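Local coordinates for lectin 2 (Agrocybe aegerita, PDB 4TQJ), which recognises and binds N-acetylglucosamine at the non-reducing end of sugar chains, acting as a fungal lectin, at residues F272-F286 with V298-L310. The protein carries 1 engineered substitution. Numbering follows the deposited sequence.
Sequences FGTDKGWQAAKHPRF and VVGFGNAGVYVAL
F272 lays one face of its ring against V298, whose CG1 sits 3.7 Å from the ring centroid in a CH-pi contact, while the ring's rim meets the backbone of Y307 and the methyl of A309. With CG anti to its carbonyl carbon (chi1 -61°), the flat apolar ring reaches across both strands of the second segment. G300 suits its place beside the F272 and W278 rings, because a CB there would clash with both: W278 CZ3 lies 3.5 Å from G300 C, and its six-membered ring meets Y307 obliquely. The indole NH turns instead to D271.

On the other face of the sheet, F286 and F301 meet rim to rim, CE2 to CE2 at 3.6 Å, with ring planes 79° apart; V342 of strand 339-343 touches both, so these large apolar rings join neighbouring sheets. The backbone beside them is bound in antiparallel register, F286 and V299 forming a hydrogen-bonded pair, and F301 N gives P284 O a nearly straight bond of 3.0 Å. Proline, lacking an N-H, can still accept there.

At the strand's end H283 uses both ring nitrogens: ND1 accepts from Q279 N, and NE2 donates to N303 OD1 at 2.8 Å, approaching from above the amide plane. The ring is thereby fixed in rotation and ties the turn at 302-305 to the loop before strand 285-288. Antiparallel neighbouring strands, with the loop arriving from the preceding sheet packed on one face and F286 and F301 meeting the next sheet on the other, are characteristic of a four-stranded blade in a beta-propeller, consistent with the FG-GAP-like repeat here.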
loop_
_atom_site.group_PDB
_atom_site.type_symbol
_atom_site.label_atom_id
_atom_site.label_comp_id
_atom_site.label_asym_id
_atom_site.label_seq_id
_atom_site.Cartn_x
_atom_site.Cartn_y
_atom_site.Cartn_z
ATOM N N PHE A 272 34.897 -4.160 -6.816
ATOM C CA PHE A 272 33.874 -5.140 -6.412
ATOM C C PHE A 272 34.291 -6.582 -6.701
ATOM O O PHE A 272 33.537 -7.517 -6.428
ATOM C CB PHE A 272 32.494 -4.822 -7.021
ATOM C CG PHE A 272 31.941 -3.479 -6.604
ATOM C CD1 PHE A 272 31.583 -3.239 -5.286
ATOM C CD2 PHE A 272 31.799 -2.451 -7.529
ATOM C CE1 PHE A 272 31.091 -2.016 -4.892
ATOM C CE2 PHE A 272 31.301 -1.223 -7.147
ATOM C CZ PHE A 272 30.936 -1.008 -5.812
ATOM N N GLY A 273 35.508 -6.772 -7.214
ATOM C CA GLY A 273 35.994 -8.108 -7.504
ATOM C C GLY A 273 37.083 -8.617 -6.568
ATOM O O GLY A 273 37.525 -7.899 -5.658
ATOM N N THR A 274 37.536 -9.851 -6.799
ATOM C CA THR A 274 38.497 -10.474 -5.878
ATOM C C THR A 274 39.836 -9.744 -5.835
ATOM O O THR A 274 40.492 -9.696 -4.788
ATOM C CB THR A 274 38.728 -11.944 -6.206
ATOM O OG1 THR A 274 39.290 -12.060 -7.525
ATOM C CG2 THR A 274 37.382 -12.708 -6.151
ATOM N N ASP A 275 40.247 -9.176 -6.965
ATOM C CA ASP A 275 41.506 -8.432 -6.995
ATOM C C ASP A 275 41.518 -7.281 -5.991
ATOM O O ASP A 275 42.572 -6.933 -5.462
ATOM C CB ASP A 275 41.854 -7.941 -8.405
ATOM C CG ASP A 275 42.555 -9.007 -9.238
ATOM O OD1 ASP A 275 42.839 -10.094 -8.688
ATOM O OD2 ASP A 275 42.820 -8.758 -10.440
ATOM N N LYS A 276 40.352 -6.702 -5.706
ATOM C CA LYS A 276 40.299 -5.591 -4.756
ATOM C C LYS A 276 39.914 -6.018 -3.336
ATOM O O LYS A 276 39.687 -5.179 -2.465
ATOM C CB LYS A 276 39.393 -4.476 -5.264
ATOM C CG LYS A 276 39.891 -3.852 -6.572
ATOM C CD LYS A 276 40.249 -2.385 -6.394
ATOM C CE LYS A 276 41.006 -1.852 -7.606
ATOM N NZ LYS A 276 40.434 -0.554 -8.082
ATOM N N GLY A 277 39.848 -7.323 -3.108
ATOM C CA GLY A 277 39.635 -7.845 -1.771
ATOM C C GLY A 277 38.202 -8.211 -1.419
ATOM O O GLY A 277 37.920 -8.547 -0.272
ATOM N N TRP A 278 37.299 -8.157 -2.397
ATOM C CA TRP A 278 35.916 -8.501 -2.129
ATOM C C TRP A 278 35.770 -10.012 -2.040
ATOM O O TRP A 278 36.147 -10.740 -2.966
ATOM C CB TRP A 278 34.992 -7.914 -3.192
ATOM C CG TRP A 278 34.987 -6.412 -3.188
ATOM C CD1 TRP A 278 35.918 -5.593 -3.755
ATOM C CD2 TRP A 278 33.999 -5.549 -2.599
ATOM N NE1 TRP A 278 35.591 -4.280 -3.533
ATOM C CE2 TRP A 278 34.415 -4.222 -2.835
ATOM C CE3 TRP A 278 32.818 -5.771 -1.876
ATOM C CZ2 TRP A 278 33.675 -3.112 -2.397
ATOM C CZ3 TRP A 278 32.094 -4.671 -1.418
ATOM C CH2 TRP A 278 32.525 -3.359 -1.683
ATOM N N GLN A 279 35.227 -10.476 -0.918
ATOM C CA GLN A 279 35.078 -11.899 -0.660
ATOM C C GLN A 279 33.621 -12.270 -0.391
ATOM O O GLN A 279 32.900 -11.547 0.291
ATOM C CB GLN A 279 35.939 -12.310 0.542
ATOM C CG GLN A 279 37.406 -11.870 0.463
ATOM C CD GLN A 279 38.079 -11.871 1.839
ATOM O OE1 GLN A 279 37.806 -12.732 2.669
ATOM N NE2 GLN A 279 38.924 -10.879 2.093
ATOM N N ALA A 280 33.207 -13.421 -0.907
ATOM C CA ALA A 280 31.842 -13.905 -0.733
ATOM C C ALA A 280 31.438 -14.022 0.738
ATOM O O ALA A 280 30.309 -13.702 1.107
ATOM C CB ALA A 280 31.688 -15.241 -1.422
ATOM N N ALA A 281 32.365 -14.474 1.578
ATOM C CA ALA A 281 32.073 -14.682 2.999
ATOM C C ALA A 281 31.936 -13.386 3.807
ATOM O O ALA A 281 31.525 -13.415 4.966
ATOM C CB ALA A 281 33.139 -15.580 3.638
ATOM N N LYS A 282 32.285 -12.255 3.207
ATOM C CA LYS A 282 32.338 -11.014 3.970
ATOM C C LYS A 282 31.572 -9.849 3.348
ATOM O O LYS A 282 31.098 -8.976 4.065
ATOM C CB LYS A 282 33.797 -10.584 4.215
ATOM C CG LYS A 282 34.682 -11.642 4.885
ATOM C CD LYS A 282 35.809 -10.992 5.681
ATOM C CE LYS A 282 37.160 -11.662 5.443
ATOM N NZ LYS A 282 37.141 -13.136 5.633
ATOM N N HIS A 283 31.455 -9.839 2.023
ATOM C CA HIS A 283 31.112 -8.617 1.310
ATOM C C HIS A 283 29.938 -8.755 0.350
ATOM O O HIS A 283 30.131 -8.846 -0.864
ATOM C CB HIS A 283 32.334 -8.154 0.529
ATOM C CG HIS A 283 33.556 -7.964 1.375
ATOM N ND1 HIS A 283 34.759 -8.579 1.096
ATOM C CD2 HIS A 283 33.769 -7.204 2.474
ATOM C CE1 HIS A 283 35.656 -8.209 1.988
ATOM N NE2 HIS A 283 35.079 -7.381 2.843
ATOM N N PRO A 284 28.716 -8.757 0.882
ATOM C CA PRO A 284 27.553 -8.864 -0.006
ATOM C C PRO A 284 27.473 -7.749 -1.061
ATOM O O PRO A 284 27.686 -6.551 -0.773
ATOM C CB PRO A 284 26.350 -8.828 0.952
ATOM C CG PRO A 284 26.888 -8.522 2.311
ATOM C CD PRO A 284 28.354 -8.886 2.306
ATOM N N ARG A 285 27.189 -8.163 -2.291
ATOM C CA ARG A 285 27.024 -7.231 -3.405
ATOM C C ARG A 285 25.603 -7.286 -4.001
ATOM O O ARG A 285 24.937 -8.318 -3.940
ATOM C CB ARG A 285 28.110 -7.454 -4.452
ATOM C CG ARG A 285 29.458 -6.754 -4.098
ATOM C CD ARG A 285 30.689 -7.576 -4.495
ATOM N NE ARG A 285 30.786 -8.836 -3.746
ATOM C CZ ARG A 285 31.626 -9.829 -4.058
ATOM N NH1 ARG A 285 32.455 -9.712 -5.097
ATOM N NH2 ARG A 285 31.636 -10.939 -3.340
ATOM N N PHE A 286 25.136 -6.164 -4.546
ATOM C CA PHE A 286 23.771 -6.071 -5.077
ATOM C C PHE A 286 23.744 -5.169 -6.308
ATOM O O PHE A 286 24.590 -4.287 -6.470
ATOM C CB PHE A 286 22.797 -5.448 -4.056
ATOM C CG PHE A 286 22.719 -6.165 -2.733
ATOM C CD1 PHE A 286 21.638 -6.983 -2.436
ATOM C CD2 PHE A 286 23.704 -5.984 -1.767
ATOM C CE1 PHE A 286 21.555 -7.641 -1.197
ATOM C CE2 PHE A 286 23.636 -6.624 -0.552
ATOM C CZ PHE A 286 22.555 -7.459 -0.258
ATOM N N VAL A 298 25.592 -0.527 -9.025
ATOM C CA VAL A 298 26.315 -1.536 -8.252
ATOM C C VAL A 298 26.544 -1.081 -6.823
ATOM O O VAL A 298 27.095 0.003 -6.589
ATOM C CB VAL A 298 27.672 -1.895 -8.908
ATOM C CG1 VAL A 298 28.375 -2.989 -8.114
ATOM C CG2 VAL A 298 27.450 -2.341 -10.360
ATOM N N VAL A 299 26.108 -1.914 -5.873
ATOM C CA VAL A 299 26.233 -1.619 -4.452
ATOM C C VAL A 299 26.969 -2.743 -3.727
ATOM O O VAL A 299 26.641 -3.918 -3.889
ATOM C CB VAL A 299 24.858 -1.502 -3.769
ATOM C CG1 VAL A 299 25.047 -1.102 -2.305
ATOM C CG2 VAL A 299 23.953 -0.521 -4.518
ATOM N N GLY A 300 27.952 -2.387 -2.911
ATOM C CA GLY A 300 28.732 -3.394 -2.213
ATOM C C GLY A 300 29.057 -3.032 -0.779
ATOM O O GLY A 300 29.532 -1.934 -0.500
ATOM N N PHE A 301 28.814 -3.968 0.131
ATOM C CA PHE A 301 29.115 -3.776 1.544
ATOM C C PHE A 301 30.538 -4.275 1.782
ATOM O O PHE A 301 30.771 -5.468 1.971
ATOM C CB PHE A 301 28.096 -4.511 2.421
ATOM C CG PHE A 301 26.702 -3.917 2.351
ATOM C CD1 PHE A 301 26.271 -3.004 3.305
ATOM C CD2 PHE A 301 25.839 -4.243 1.307
ATOM C CE1 PHE A 301 24.991 -2.424 3.226
ATOM C CE2 PHE A 301 24.557 -3.675 1.223
ATOM C CZ PHE A 301 24.131 -2.773 2.189
ATOM N N GLY A 302 31.487 -3.343 1.726
ATOM C CA GLY A 302 32.896 -3.666 1.850
ATOM C C GLY A 302 33.366 -3.648 3.294
ATOM O O GLY A 302 32.583 -3.883 4.220
ATOM N N ASN A 303 34.649 -3.363 3.485
ATOM C CA ASN A 303 35.242 -3.367 4.817
ATOM C C ASN A 303 34.911 -2.100 5.603
ATOM O O ASN A 303 34.422 -2.173 6.719
ATOM C CB ASN A 303 36.763 -3.555 4.724
ATOM C CG ASN A 303 37.144 -4.929 4.217
ATOM O OD1 ASN A 303 36.647 -5.938 4.716
ATOM N ND2 ASN A 303 38.017 -4.976 3.207
ATOM N N ALA A 304 35.174 -0.945 5.007
ATOM C CA ALA A 304 34.996 0.321 5.702
ATOM C C ALA A 304 33.544 0.800 5.669
ATOM O O ALA A 304 33.171 1.709 6.394
ATOM C CB ALA A 304 35.907 1.382 5.119
ATOM N N GLY A 305 32.732 0.197 4.812
ATOM C CA GLY A 305 31.358 0.634 4.673
ATOM C C GLY A 305 30.887 0.281 3.283
ATOM O O GLY A 305 31.437 -0.623 2.642
ATOM N N VAL A 306 29.890 1.019 2.804
ATOM C CA VAL A 306 29.219 0.685 1.562
ATOM C C VAL A 306 29.803 1.450 0.396
ATOM O O VAL A 306 29.964 2.667 0.466
ATOM C CB VAL A 306 27.720 1.033 1.651
ATOM C CG1 VAL A 306 27.015 0.597 0.382
ATOM C CG2 VAL A 306 27.090 0.377 2.898
ATOM N N TYR A 307 30.098 0.731 -0.678
ATOM C CA TYR A 307 30.603 1.325 -1.914
ATOM C C TYR A 307 29.561 1.235 -3.014
ATOM O O TYR A 307 28.782 0.278 -3.069
ATOM C CB TYR A 307 31.881 0.614 -2.359
ATOM C CG TYR A 307 33.020 0.860 -1.413
ATOM C CD1 TYR A 307 33.963 1.851 -1.668
ATOM C CD2 TYR A 307 33.139 0.132 -0.245
ATOM C CE1 TYR A 307 35.011 2.092 -0.783
ATOM C CE2 TYR A 307 34.184 0.367 0.648
ATOM C CZ TYR A 307 35.109 1.349 0.377
ATOM O OH TYR A 307 36.142 1.570 1.271
ATOM N N VAL A 308 29.547 2.228 -3.892
ATOM C CA VAL A 308 28.577 2.258 -4.976
ATOM C C VAL A 308 29.240 2.732 -6.256
ATOM O O VAL A 308 30.091 3.624 -6.230
ATOM C CB VAL A 308 27.401 3.209 -4.651
ATOM C CG1 VAL A 308 26.584 3.491 -5.889
ATOM C CG2 VAL A 308 26.537 2.647 -3.499
ATOM N N ALA A 309 28.868 2.119 -7.371
ATOM C CA ALA A 309 29.223 2.655 -8.677
ATOM C C ALA A 309 27.925 2.920 -9.413
ATOM O O ALA A 309 27.112 2.017 -9.589
ATOM C CB ALA A 309 30.093 1.691 -9.458
ATOM N N LEU A 310 27.724 4.166 -9.815
ATOM C CA LEU A 310 26.504 4.564 -10.504
ATOM C C LEU A 310 26.587 4.390 -12.018
ATOM O O LEU A 310 27.585 4.746 -12.652
ATOM C CB LEU A 310 26.154 6.012 -10.176
ATOM C CG LEU A 310 25.865 6.316 -8.706
ATOM C CD1 LEU A 310 25.618 7.811 -8.533
ATOM C CD2 LEU A 310 24.677 5.481 -8.182
HETATM O O HOH W 1 39.314 -7.583 1.924
HETATM O O HOH W 2 30.393 -6.331 4.877
#